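Local coordinates for protein Ton_1535 (Thermococcus onnurineus, PDB 3ZPJ) that is of unknown function but folds as an all-helical alpha-solenoid, a shape that in other proteins often serves as a scaffold for binding partners, at residues G48-E51 against W52-S55; N105-S109 against P110-G114; F137-A140 against F141-I144; I286-L289 against L290-G294; A320-L323 against V324-K328. One frame throughout, in Å; residues are numbered along the deposited sequence.

Contact 1: G48-E51 against W52-S55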
loop_
_atom_site.group_PDB
_atom_site.type_symbol
_atom_site.label_atom_id
_atom_site.label_comp_id
_atom_site.label_asym_id
_atom_site.label_seq_id
_atom_site.Cartn_x
_atom_site.Cartn_y
_atom_site.Cartn_z
ATOM N N GLY A 48 -6.229 12.477 -23.604
ATOM C CA GLY A 48 -6.665 13.763 -24.108
ATOM C C GLY A 48 -5.526 14.379 -24.894
ATOM O O GLY A 48 -4.497 13.729 -25.100
ATOM N N PRO A 49 -5.691 15.642 -25.316
ATOM C CA PRO A 49 -4.743 16.336 -26.201
ATOM C C PRO A 49 -3.392 16.568 -25.534
ATOM O O PRO A 49 -3.209 17.570 -24.841
ATOM C CB PRO A 49 -5.436 17.673 -26.478
ATOM C CG PRO A 49 -6.306 17.895 -25.304
ATOM C CD PRO A 49 -6.762 16.533 -24.844
ATOM N N MET A 50 -2.452 15.654 -25.760
ATOM C CA MET A 50 -1.159 15.704 -25.093
ATOM C C MET A 50 -0.384 17.007 -25.358
ATOM O O MET A 50 0.491 17.376 -24.578
ATOM C CB MET A 50 -0.315 14.482 -25.468
ATOM C CG MET A 50 -0.883 13.146 -25.006
ATOM S SD MET A 50 -0.603 12.824 -23.260
ATOM C CE MET A 50 -0.930 11.067 -23.171
ATOM N N GLU A 51 -0.719 17.716 -26.434
ATOM C CA GLU A 51 0.024 18.920 -26.802
ATOM C C GLU A 51 -0.317 20.151 -25.954
ATOM O O GLU A 51 0.227 21.230 -26.173
ATOM C CB GLU A 51 -0.138 19.234 -28.294
ATOM C CG GLU A 51 -1.481 19.841 -28.677
ATOM C CD GLU A 51 -2.604 18.816 -28.761
ATOM O OE1 GLU A 51 -2.360 17.625 -28.468
ATOM O OE2 GLU A 51 -3.736 19.209 -29.125
ATOM N N TRP A 52 -1.217 19.991 -24.993
ATOM C CA TRP A 52 -1.513 21.061 -24.037
ATOM C C TRP A 52 -0.579 20.997 -22.819
ATOM O O TRP A 52 -0.331 22.011 -22.162
ATOM C CB TRP A 52 -2.983 21.013 -23.575
ATOM C CG TRP A 52 -3.964 21.775 -24.460
ATOM C CD1 TRP A 52 -4.894 21.240 -25.319
ATOM C CD2 TRP A 52 -4.098 23.204 -24.569
ATOM N NE1 TRP A 52 -5.588 22.249 -25.952
ATOM C CE2 TRP A 52 -5.123 23.459 -25.505
ATOM C CE3 TRP A 52 -3.452 24.289 -23.968
ATOM C CZ2 TRP A 52 -5.510 24.746 -25.850
ATOM C CZ3 TRP A 52 -3.837 25.571 -24.320
ATOM C CH2 TRP A 52 -4.855 25.787 -25.249
ATOM N N ILE A 53 -0.065 19.799 -22.536
ATOM C CA ILE A 53 0.736 19.523 -21.334
ATOM C C ILE A 53 1.954 20.439 -21.068
ATOM O O ILE A 53 2.148 20.894 -19.928
ATOM C CB ILE A 53 1.122 18.020 -21.252
ATOM C CG1 ILE A 53 -0.155 17.176 -21.100
ATOM C CG2 ILE A 53 2.113 17.754 -20.105
ATOM C CD1 ILE A 53 0.077 15.687 -20.884
ATOM N N PRO A 54 2.773 20.717 -22.102
ATOM C CA PRO A 54 3.928 21.580 -21.851
ATOM C C PRO A 54 3.526 22.987 -21.430
ATOM O O PRO A 54 4.137 23.538 -20.508
ATOM C CB PRO A 54 4.633 21.617 -23.216
ATOM C CG PRO A 54 4.250 20.339 -23.863
ATOM C CD PRO A 54 2.804 20.176 -23.473
ATOM N N SER A 55 2.524 23.554 -22.096
ATOM C CA SER A 55 2.077 24.908 -21.784
ATOM C C SER A 55 1.496 25.037 -20.369
ATOM O O SER A 55 1.693 26.050 -19.689
ATOM C CB SER A 55 1.053 25.379 -22.806
ATOM O OG SER A 55 0.586 26.668 -22.458
#

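Contact 2: N105-S109 against P110-G114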
loop_
_atom_site.group_PDB
_atom_site.type_symbol
_atom_site.label_atom_id
_atom_site.label_comp_id
_atom_site.label_asym_id
_atom_site.label_seq_id
_atom_site.Cartn_x
_atom_site.Cartn_y
_atom_site.Cartn_z
ATOM N N ASN A 105 14.373 23.633 3.718
ATOM C CA ASN A 105 15.496 23.963 4.589
ATOM C C ASN A 105 15.641 25.454 4.846
ATOM O O ASN A 105 16.587 25.875 5.503
ATOM C CB ASN A 105 16.811 23.410 4.025
ATOM C CG ASN A 105 16.965 21.916 4.254
ATOM O OD1 ASN A 105 16.413 21.368 5.201
ATOM N ND2 ASN A 105 17.727 21.255 3.390
ATOM N N GLU A 106 14.717 26.254 4.324
ATOM C CA GLU A 106 14.762 27.700 4.533
ATOM C C GLU A 106 13.771 28.094 5.625
ATOM O O GLU A 106 13.822 29.200 6.162
ATOM C CB GLU A 106 14.467 28.444 3.227
ATOM C CG GLU A 106 15.418 29.586 2.935
ATOM C CD GLU A 106 16.885 29.183 3.014
ATOM O OE1 GLU A 106 17.208 28.017 2.696
ATOM O OE2 GLU A 106 17.714 30.037 3.400
ATOM N N ILE A 107 12.881 27.159 5.945
ATOM C CA ILE A 107 11.877 27.330 6.986
ATOM C C ILE A 107 12.466 27.386 8.390
ATOM O O ILE A 107 13.340 26.579 8.747
ATOM C CB ILE A 107 10.877 26.190 6.941
ATOM C CG1 ILE A 107 10.302 26.061 5.526
ATOM C CG2 ILE A 107 9.780 26.415 7.959
ATOM C CD1 ILE A 107 9.199 24.989 5.410
ATOM N N GLU A 108 11.974 28.335 9.184
ATOM C CA GLU A 108 12.530 28.616 10.506
ATOM C C GLU A 108 11.932 27.728 11.599
ATOM O O GLU A 108 12.656 27.071 12.341
ATOM C CB GLU A 108 12.326 30.088 10.850
ATOM C CG GLU A 108 13.300 30.608 11.884
ATOM C CD GLU A 108 14.743 30.546 11.407
ATOM O OE1 GLU A 108 14.970 30.527 10.177
ATOM O OE2 GLU A 108 15.651 30.513 12.265
ATOM N N SER A 109 10.609 27.738 11.696
ATOM C CA SER A 109 9.863 26.859 12.591
ATOM C C SER A 109 10.157 25.397 12.282
ATOM O O SER A 109 9.837 24.933 11.191
ATOM C CB SER A 109 8.359 27.103 12.396
ATOM O OG SER A 109 7.568 26.219 13.177
ATOM N N PRO A 110 10.763 24.665 13.233
ATOM C CA PRO A 110 11.008 23.232 12.980
ATOM C C PRO A 110 9.725 22.438 12.847
ATOM O O PRO A 110 9.672 21.465 12.084
ATOM C CB PRO A 110 11.824 22.763 14.200
ATOM C CG PRO A 110 11.800 23.903 15.185
ATOM C CD PRO A 110 11.472 25.162 14.425
ATOM N N ILE A 111 8.692 22.845 13.573
ATOM C CA ILE A 111 7.407 22.196 13.401
ATOM C C ILE A 111 6.878 22.530 12.008
ATOM O O ILE A 111 6.341 21.663 11.332
ATOM C CB ILE A 111 6.391 22.547 14.520
ATOM C CG1 ILE A 111 6.909 22.057 15.869
ATOM C CG2 ILE A 111 5.044 21.884 14.253
ATOM C CD1 ILE A 111 5.950 22.282 17.000
ATOM N N GLU A 112 7.059 23.767 11.542
ATOM C CA GLU A 112 6.615 24.045 10.182
ATOM C C GLU A 112 7.438 23.230 9.178
ATOM O O GLU A 112 6.875 22.563 8.293
ATOM C CB GLU A 112 6.640 25.531 9.844
ATOM C CG GLU A 112 5.749 25.889 8.646
ATOM C CD GLU A 112 5.821 27.364 8.268
ATOM O OE1 GLU A 112 6.449 28.145 9.019
ATOM O OE2 GLU A 112 5.248 27.739 7.219
ATOM N N LYS A 113 8.763 23.261 9.329
ATOM C CA LYS A 113 9.634 22.469 8.469
ATOM C C LYS A 113 9.186 21.009 8.380
ATOM O O LYS A 113 9.080 20.458 7.285
ATOM C CB LYS A 113 11.057 22.506 8.962
ATOM C CG LYS A 113 12.074 21.915 8.001
ATOM C CD LYS A 113 13.463 22.442 8.360
ATOM C CE LYS A 113 14.566 21.680 7.652
ATOM N NZ LYS A 113 15.887 22.370 7.805
ATOM N N GLY A 114 8.906 20.411 9.534
ATOM C CA GLY A 114 8.540 19.009 9.609
ATOM C C GLY A 114 7.297 18.732 8.797
ATOM O O GLY A 114 7.209 17.720 8.106
#

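Contact 3: F137-A140 against F141-I144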
loop_
_atom_site.group_PDB
_atom_site.type_symbol
_atom_site.label_atom_id
_atom_site.label_comp_id
_atom_site.label_asym_id
_atom_site.label_seq_id
_atom_site.Cartn_x
_atom_site.Cartn_y
_atom_site.Cartn_z
ATOM N N PHE A 137 10.297 11.234 5.189
ATOM C CA PHE A 137 9.365 11.129 6.307
ATOM C C PHE A 137 10.150 11.070 7.612
ATOM O O PHE A 137 9.762 11.675 8.604
ATOM C CB PHE A 137 8.469 9.887 6.189
ATOM C CG PHE A 137 7.174 10.121 5.455
ATOM C CD1 PHE A 137 6.252 11.053 5.920
ATOM C CD2 PHE A 137 6.854 9.372 4.324
ATOM C CE1 PHE A 137 5.036 11.257 5.269
ATOM C CE2 PHE A 137 5.639 9.571 3.654
ATOM C CZ PHE A 137 4.722 10.517 4.127
ATOM N N ASN A 138 11.260 10.336 7.601
ATOM C CA ASN A 138 12.066 10.164 8.795
ATOM C C ASN A 138 12.782 11.435 9.203
ATOM O O ASN A 138 12.895 11.727 10.389
ATOM C CB ASN A 138 13.065 9.024 8.615
ATOM C CG ASN A 138 12.462 7.683 8.968
ATOM O OD1 ASN A 138 12.070 6.916 8.093
ATOM N ND2 ASN A 138 12.344 7.414 10.250
ATOM N N ILE A 139 13.279 12.177 8.217
ATOM C CA ILE A 139 13.850 13.492 8.472
ATOM C C ILE A 139 12.746 14.408 9.014
ATOM O O ILE A 139 12.964 15.153 9.980
ATOM C CB ILE A 139 14.439 14.138 7.200
ATOM C CG1 ILE A 139 15.398 13.186 6.485
ATOM C CG2 ILE A 139 15.150 15.447 7.539
ATOM C CD1 ILE A 139 16.363 12.496 7.387
ATOM N N ALA A 140 11.558 14.339 8.407
ATOM C CA ALA A 140 10.464 15.189 8.863
ATOM C C ALA A 140 10.229 14.899 10.333
ATOM O O ALA A 140 10.213 15.813 11.152
ATOM C CB ALA A 140 9.198 14.957 8.062
ATOM N N PHE A 141 10.112 13.614 10.658
ATOM C CA PHE A 141 9.903 13.169 12.038
ATOM C C PHE A 141 11.021 13.602 12.988
ATOM O O PHE A 141 10.733 14.116 14.070
ATOM C CB PHE A 141 9.714 11.649 12.082
ATOM C CG PHE A 141 9.531 11.077 13.480
ATOM C CD1 PHE A 141 8.299 11.136 14.118
ATOM C CD2 PHE A 141 10.584 10.455 14.135
ATOM C CE1 PHE A 141 8.134 10.592 15.392
ATOM C CE2 PHE A 141 10.418 9.904 15.395
ATOM C CZ PHE A 141 9.185 9.974 16.018
ATOM N N ASP A 142 12.281 13.415 12.580
ATOM C CA ASP A 142 13.422 13.833 13.397
ATOM C C ASP A 142 13.391 15.343 13.617
ATOM O O ASP A 142 13.836 15.825 14.642
ATOM C CB ASP A 142 14.768 13.471 12.744
ATOM C CG ASP A 142 14.953 11.972 12.516
ATOM O OD1 ASP A 142 14.303 11.157 13.201
ATOM O OD2 ASP A 142 15.769 11.610 11.636
ATOM N N THR A 143 12.884 16.084 12.638
ATOM C CA THR A 143 12.871 17.533 12.722
ATOM C C THR A 143 11.933 17.996 13.820
ATOM O O THR A 143 12.277 18.886 14.597
ATOM C CB THR A 143 12.445 18.177 11.392
ATOM O OG1 THR A 143 13.315 17.719 10.360
ATOM C CG2 THR A 143 12.523 19.712 11.471
ATOM N N ILE A 144 10.757 17.380 13.898
ATOM C CA ILE A 144 9.784 17.778 14.902
ATOM C C ILE A 144 10.220 17.317 16.289
ATOM O O ILE A 144 10.394 18.131 17.212
ATOM C CB ILE A 144 8.399 17.250 14.563
ATOM C CG1 ILE A 144 7.871 17.978 13.330
ATOM C CG2 ILE A 144 7.456 17.439 15.747
ATOM C CD1 ILE A 144 6.560 17.423 12.811
#

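Contact 4: I286-L289 against L290-G294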
loop_
_atom_site.group_PDB
_atom_site.type_symbol
_atom_site.label_atom_id
_atom_site.label_comp_id
_atom_site.label_asym_id
_atom_site.label_seq_id
_atom_site.Cartn_x
_atom_site.Cartn_y
_atom_site.Cartn_z
ATOM N N ILE A 286 1.200 -22.137 -1.570
ATOM C CA ILE A 286 -0.175 -22.604 -1.581
ATOM C C ILE A 286 -0.453 -23.524 -0.387
ATOM O O ILE A 286 -1.535 -23.460 0.210
ATOM C CB ILE A 286 -0.513 -23.277 -2.916
ATOM C CG1 ILE A 286 -0.576 -22.222 -4.016
ATOM C CG2 ILE A 286 -1.833 -24.017 -2.838
ATOM C CD1 ILE A 286 -0.548 -22.780 -5.423
ATOM N N ALA A 287 0.538 -24.344 -0.026
ATOM C CA ALA A 287 0.417 -25.234 1.128
ATOM C C ALA A 287 0.226 -24.450 2.423
ATOM O O ALA A 287 -0.575 -24.810 3.285
ATOM C CB ALA A 287 1.630 -26.164 1.229
ATOM N N ARG A 288 0.953 -23.354 2.557
ATOM C CA ARG A 288 0.816 -22.534 3.743
ATOM C C ARG A 288 -0.559 -21.867 3.741
ATOM O O ARG A 288 -1.254 -21.858 4.765
ATOM C CB ARG A 288 1.941 -21.503 3.789
ATOM C CG ARG A 288 1.841 -20.467 4.892
ATOM C CD ARG A 288 2.608 -19.221 4.466
ATOM N NE ARG A 288 3.895 -19.597 3.869
ATOM C CZ ARG A 288 4.504 -18.944 2.877
ATOM N NH1 ARG A 288 3.951 -17.857 2.349
ATOM N NH2 ARG A 288 5.671 -19.385 2.412
ATOM N N LEU A 289 -0.958 -21.328 2.586
ATOM C CA LEU A 289 -2.248 -20.639 2.483
ATOM C C LEU A 289 -3.393 -21.566 2.846
ATOM O O LEU A 289 -4.249 -21.207 3.646
ATOM C CB LEU A 289 -2.463 -20.040 1.090
ATOM C CG LEU A 289 -1.668 -18.752 0.847
ATOM C CD1 LEU A 289 -1.650 -18.368 -0.620
ATOM C CD2 LEU A 289 -2.261 -17.641 1.667
ATOM N N LEU A 290 -3.387 -22.769 2.275
ATOM C CA LEU A 290 -4.446 -23.727 2.535
ATOM C C LEU A 290 -4.482 -24.181 3.999
ATOM O O LEU A 290 -5.555 -24.456 4.554
ATOM C CB LEU A 290 -4.311 -24.919 1.597
ATOM C CG LEU A 290 -4.611 -24.562 0.144
ATOM C CD1 LEU A 290 -4.168 -25.673 -0.780
ATOM C CD2 LEU A 290 -6.096 -24.271 -0.024
ATOM N N THR A 291 -3.314 -24.259 4.629
ATOM C CA THR A 291 -3.278 -24.589 6.042
ATOM C C THR A 291 -3.931 -23.491 6.887
ATOM O O THR A 291 -4.845 -23.772 7.659
ATOM C CB THR A 291 -1.860 -24.875 6.527
ATOM O OG1 THR A 291 -1.380 -26.054 5.876
ATOM C CG2 THR A 291 -1.854 -25.112 8.031
ATOM N N GLU A 292 -3.489 -22.246 6.723
ATOM C CA GLU A 292 -4.073 -21.134 7.479
ATOM C C GLU A 292 -5.562 -20.984 7.186
ATOM O O GLU A 292 -6.331 -20.508 8.016
ATOM C CB GLU A 292 -3.323 -19.817 7.205
ATOM C CG GLU A 292 -1.834 -19.919 7.509
ATOM C CD GLU A 292 -1.053 -18.628 7.259
ATOM O OE1 GLU A 292 -1.674 -17.553 7.084
ATOM O OE2 GLU A 292 0.199 -18.693 7.238
ATOM N N LEU A 293 -5.973 -21.404 6.000
ATOM C CA LEU A 293 -7.385 -21.364 5.652
ATOM C C LEU A 293 -8.180 -22.437 6.394
ATOM O O LEU A 293 -9.374 -22.273 6.631
ATOM C CB LEU A 293 -7.564 -21.532 4.144
ATOM C CG LEU A 293 -7.337 -20.282 3.302
ATOM C CD1 LEU A 293 -7.044 -20.654 1.844
ATOM C CD2 LEU A 293 -8.544 -19.366 3.408
ATOM N N GLY A 294 -7.519 -23.537 6.751
ATOM C CA GLY A 294 -8.200 -24.651 7.383
ATOM C C GLY A 294 -8.609 -25.744 6.416
ATOM O O GLY A 294 -9.299 -26.686 6.795
#

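Contact 5: A320-L323 against V324-K328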
loop_
_atom_site.group_PDB
_atom_site.type_symbol
_atom_site.label_atom_id
_atom_site.label_comp_id
_atom_site.label_asym_id
_atom_site.label_seq_id
_atom_site.Cartn_x
_atom_site.Cartn_y
_atom_site.Cartn_z
ATOM N N ALA A 320 0.019 -31.009 10.800
ATOM C CA ALA A 320 -0.189 -31.998 11.846
ATOM C C ALA A 320 -0.590 -31.345 13.163
ATOM O O ALA A 320 -1.411 -31.888 13.896
ATOM C CB ALA A 320 1.045 -32.858 12.028
ATOM N N LEU A 321 -0.016 -30.186 13.466
ATOM C CA LEU A 321 -0.385 -29.472 14.684
ATOM C C LEU A 321 -1.841 -29.031 14.625
ATOM O O LEU A 321 -2.589 -29.187 15.596
ATOM C CB LEU A 321 0.503 -28.246 14.901
ATOM C CG LEU A 321 1.994 -28.474 15.139
ATOM C CD1 LEU A 321 2.665 -27.140 15.425
ATOM C CD2 LEU A 321 2.239 -29.469 16.267
ATOM N N GLU A 322 -2.234 -28.476 13.482
ATOM C CA GLU A 322 -3.602 -28.025 13.297
ATOM C C GLU A 322 -4.559 -29.197 13.446
ATOM O O GLU A 322 -5.613 -29.074 14.068
ATOM C CB GLU A 322 -3.788 -27.388 11.928
ATOM C CG GLU A 322 -5.148 -26.744 11.769
ATOM C CD GLU A 322 -5.333 -25.557 12.693
ATOM O OE1 GLU A 322 -4.322 -24.880 12.990
ATOM O OE2 GLU A 322 -6.484 -25.297 13.114
ATOM N N LEU A 323 -4.191 -30.333 12.867
ATOM C CA LEU A 323 -4.974 -31.546 13.053
ATOM C C LEU A 323 -5.253 -31.772 14.534
ATOM O O LEU A 323 -6.398 -31.921 14.924
ATOM C CB LEU A 323 -4.279 -32.761 12.436
ATOM C CG LEU A 323 -4.526 -32.950 10.941
ATOM C CD1 LEU A 323 -4.025 -34.302 10.468
ATOM C CD2 LEU A 323 -6.000 -32.797 10.623
ATOM N N VAL A 324 -4.208 -31.734 15.356
ATOM C CA VAL A 324 -4.335 -31.974 16.795
ATOM C C VAL A 324 -5.359 -31.073 17.494
ATOM O O VAL A 324 -6.277 -31.570 18.161
ATOM C CB VAL A 324 -2.972 -31.874 17.501
ATOM C CG1 VAL A 324 -3.152 -31.729 19.009
ATOM C CG2 VAL A 324 -2.137 -33.096 17.173
ATOM N N ARG A 325 -5.204 -29.760 17.333
ATOM C CA ARG A 325 -6.150 -28.800 17.900
ATOM C C ARG A 325 -7.594 -29.177 17.593
ATOM O O ARG A 325 -8.465 -29.112 18.459
ATOM C CB ARG A 325 -5.859 -27.397 17.374
ATOM C CG ARG A 325 -4.570 -26.828 17.913
ATOM C CD ARG A 325 -3.712 -26.234 16.820
ATOM N NE ARG A 325 -2.436 -25.759 17.355
ATOM C CZ ARG A 325 -1.521 -25.091 16.656
ATOM N NH1 ARG A 325 -1.730 -24.800 15.374
ATOM N NH2 ARG A 325 -0.393 -24.709 17.243
ATOM N N ARG A 326 -7.826 -29.614 16.362
ATOM C CA ARG A 326 -9.170 -29.853 15.866
ATOM C C ARG A 326 -9.568 -31.320 15.906
ATOM O O ARG A 326 -10.389 -31.741 15.095
ATOM C CB ARG A 326 -9.273 -29.341 14.425
ATOM C CG ARG A 326 -8.642 -27.955 14.209
ATOM C CD ARG A 326 -8.573 -27.585 12.734
ATOM N NE ARG A 326 -9.535 -28.342 11.935
ATOM C CZ ARG A 326 -9.752 -28.144 10.637
ATOM N NH1 ARG A 326 -9.081 -27.198 9.986
ATOM N NH2 ARG A 326 -10.645 -28.888 9.994
ATOM N N LYS A 327 -8.994 -32.089 16.836
ATOM C CA LYS A 327 -9.226 -33.542 16.907
ATOM C C LYS A 327 -8.747 -34.236 15.617
ATOM O O LYS A 327 -7.611 -34.040 15.200
ATOM C CB LYS A 327 -10.706 -33.853 17.201
ATOM C CG LYS A 327 -11.045 -35.295 17.598
ATOM C CD LYS A 327 -12.561 -35.504 17.586
ATOM C CE LYS A 327 -12.991 -36.608 16.630
ATOM N NZ LYS A 327 -12.800 -37.966 17.218
ATOM N N LYS A 328 -9.603 -35.047 14.995
ATOM C CA LYS A 328 -9.276 -35.724 13.732
ATOM C C LYS A 328 -7.912 -36.448 13.716
ATOM O O LYS A 328 -7.152 -36.350 12.748
ATOM C CB LYS A 328 -9.395 -34.739 12.557
ATOM C CG LYS A 328 -10.826 -34.556 12.045
ATOM C CD LYS A 328 -11.246 -33.094 12.023
ATOM C CE LYS A 328 -10.562 -32.317 10.903
ATOM N NZ LYS A 328 -11.168 -32.566 9.559
#

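Contact 1: G48-E51 against W52-S55
W52 and P49 are joined first through the backbone. The amide N of W52 donates to the carbonyl O of P49 over 3.1 Å, and the bond is nearly straight at 165°. I53 N makes a second bond with the same three-residue spacing, to M50 O at 3.2 Å. In both bonds the donor stands above the carbonyl plane. They close two overlapping turns, over P49-W52 and M50-I53.

The side chains pair with the same spacing. P49 meets the indole of W52 at its edge: CG of P49 lies 3.6 Å from CD1 of W52, and CB of P49 is close to the same atom. The proline thus borders the five-membered part of the indole and does not cover its face. The W52 indole also stacks on Y16, and W52 touches E17 and L20 of helix 16-22.

On another side of the turn M50 and I53 run side by side and point the same way. The sulfur SD of M50 comes within 3.8 Å of I53 CD1. M50 bends at its second torsion (chi2 -78°), which brings the sulfur alongside the isoleucine. I53 is buried against V40, I43 and Y44 of helix 29-45.

P49 to W52 form a type I beta turn, overlapped by the second i to i+3 bond. It leads toward helix 53-66 in the loop after helix 29-45 of the alpha-solenoid.

Contact 2: N105-S109 against P110-G114
S109 is the N-cap of helix 110-126, and its side chain accepts from E112. OG of S109 takes the amide N of E112 over 3.0 Å, with an N-H...O angle of 156°. The serine hydroxyl thus caps an amide of the first turn. Its torsion sets this up: OG lies anti to the serine's own N (chi1 176°), which swings it over the start of the helix. P110 follows as the first helical residue, a place where its missing N-H costs nothing.

Two more hydrogen bonds involve K113. Its backbone N donates to S109 O at 2.7 Å, almost straight. Its side chain runs back, extended, beside the incoming loop, and NZ donates to OD1 of N105. A methionine in its place would probably leave N105 OD1 without this donor and the asparagine amide freer to turn.

The packing gathers round I107. Its CG2 branch lies against the backbone at K113 N (3.6 Å) and 3.8 Å from E112 CB. The I107 and E112 side chains cross at about a right angle. CD1 of I107 lies near K113 CA. I107 also touches P70 and A71 of helix 70-86, which joins the loop to an earlier helix. At the cap itself, CB of S109 packs 3.5 Å from CB of E112.

The lysine tip makes the far end of the contact: NZ of K113 is 2.8 Å from OD1 of N105, tilted 26° from the plane of that carbonyl.

Contact 3: F137-A140 against F141-I144
T143 lays its hydroxyl against the carbonyl of I139, one turn back. OG1 of T143 donates to I139 O over 2.6 Å. The same oxygen also takes the backbone N of T143 at 2.8 Å. The two donors come from opposite faces of the carbonyl plane, so one residue grips the oxygen twice. The first torsion makes this possible: OG1 sits beside the threonine's own N, anti to its carbonyl carbon (chi1 -56°). CG2 of I139 passes obliquely by the hydroxyl at 4.1 Å. A valine at T143 has no hydroxyl, and I139 O would probably be left more loosely held, with the backbone N of this residue as its donor on one face.

The regular helix bonds run alongside. F141 N donates to F137 O and D142 N to N138 O, both at 2.8 Å. I144 N reaches A140 O over 3.2 Å. CB of F141 rests on the oxygens of F137 and N138, while its ring leads away from the preceding turn.

F137, A140 and I144 are buried against neighbouring helices. F137 meets L164 and L165 of helix 151-170, as well as S118 and A121 of helix 110-126. A140 and T143 touch L117 of helix 110-126, and F141 and I144 touch I158 of helix 151-170. Helix 130-146 thus packs between the helices before and after it in the chain, as in an alpha-solenoid.

Contact 4: I286-L289 against L290-G294
L290 and I286 are linked by both backbone and side chain. L290 N donates to I286 O at 2.9 Å. The next rungs follow the same i to i+4 pattern, with E292 N on R288 O at 3.0 Å and L293 N on L289 O.

T291 adds a side-chain bond. Its OG1 and its N both donate to A287 O, OG1 at 3.0 Å and N at 3.1 Å, from opposite faces of the carbonyl plane. OG1 stands beside the threonine's own N (chi1 -65°), from where it can reach back to that oxygen.

Helix 280-293 is closed by a Schellman motif at G294, the first residue past its end. Its phi is positive, and N of G294 donates to T291 O at 2.8 Å and weakly to L290 O. A side chain at this conformation would press on the carbonyl oxygen of L293, which suits glycine. Beyond this cap of the solenoid helix, G294 O accepts from R326 NH1.

The apolar contact is I286 on L290. The two lie side by side and point the same way, with CG2 of I286 3.5 Å from CD1 of L290. L290 also packs on A299 and F302 of helix 296-303, and L289 on L252 of helix 240-256.

R288 and E292 carry opposite charges, but their charged atoms do not meet. They run alongside each other, and CG of R288, not its guanidinium, meets OE2 of E292 at 3.4 Å. The other carboxylate oxygen, OE1 of E292, makes a salt bridge with R256 NH2.

Contact 5: A320-L323 against V324-K328
V324 starts the last turn of helix 309-325 with a bond from its N to A320 O at 3.2 Å. Its CG2 branch comes near the same oxygen, and its CB lies against L321 O.

R325 follows: its N donates to L321 O, with an N-H...O angle of 166°. The CB of L321 sits over the centre of one guanidinium face, 4.1 Å above the plane. At the edge, in plane, is OE1 of E322. NH1 of R325 and OE1 of E322 form a long salt bridge of 3.5 Å, the carboxylate turned 68° from the guanidinium. E322 bends at its second torsion (chi2 66°), which turns its carboxylate toward the following turn.

R326 is the first residue to leave helical angles. Its N donates to E322 O at 3.2 Å and weakly to L323 O. Its aliphatic part crosses the glutamate obliquely, with CD of R326 near OE2 of E322. The opposite charges stay apart there, OE2 of E322 being 4.5 Å from NE of R326. NH1 of R326 instead bonds to the carbonyl O of G294.

K327, with positive phi, turns the chain away and donates its N to V324 O over 3.1 Å. K328 comes last, its CB 4.4 Å from CD2 of L323.

Around this helix end, L323 packs on V332 and I335 of helix 332-338, and A320 on I335 and I336. E322, L323 and R326 touch L296 at the start of helix 296-303. The turn therefore lies between the preceding and following helices of the solenoid.

All five contacts are local turns of the solenoid, but they differ in place. Contacts 1 and 2 are surface contacts at helix starts, contact 3 is a mid-helix turn, and contacts 4 and 5 lie at helix ends. Contact 4 is the buried one, and contacts 3 and 5 are partly buried. Contacts 2 and 3 sit on successive helices and touch: P110 O is 3.4 Å from T143 CG2. Contacts 4 and 5 meet through a probable hydrogen bond from R326 NH1 to G294 O. In contacts 3 and 4 alike, a threonine holds an earlier carbonyl through both its N and its OG1. Contact 5 alone has a salt bridge between its segments, a long one.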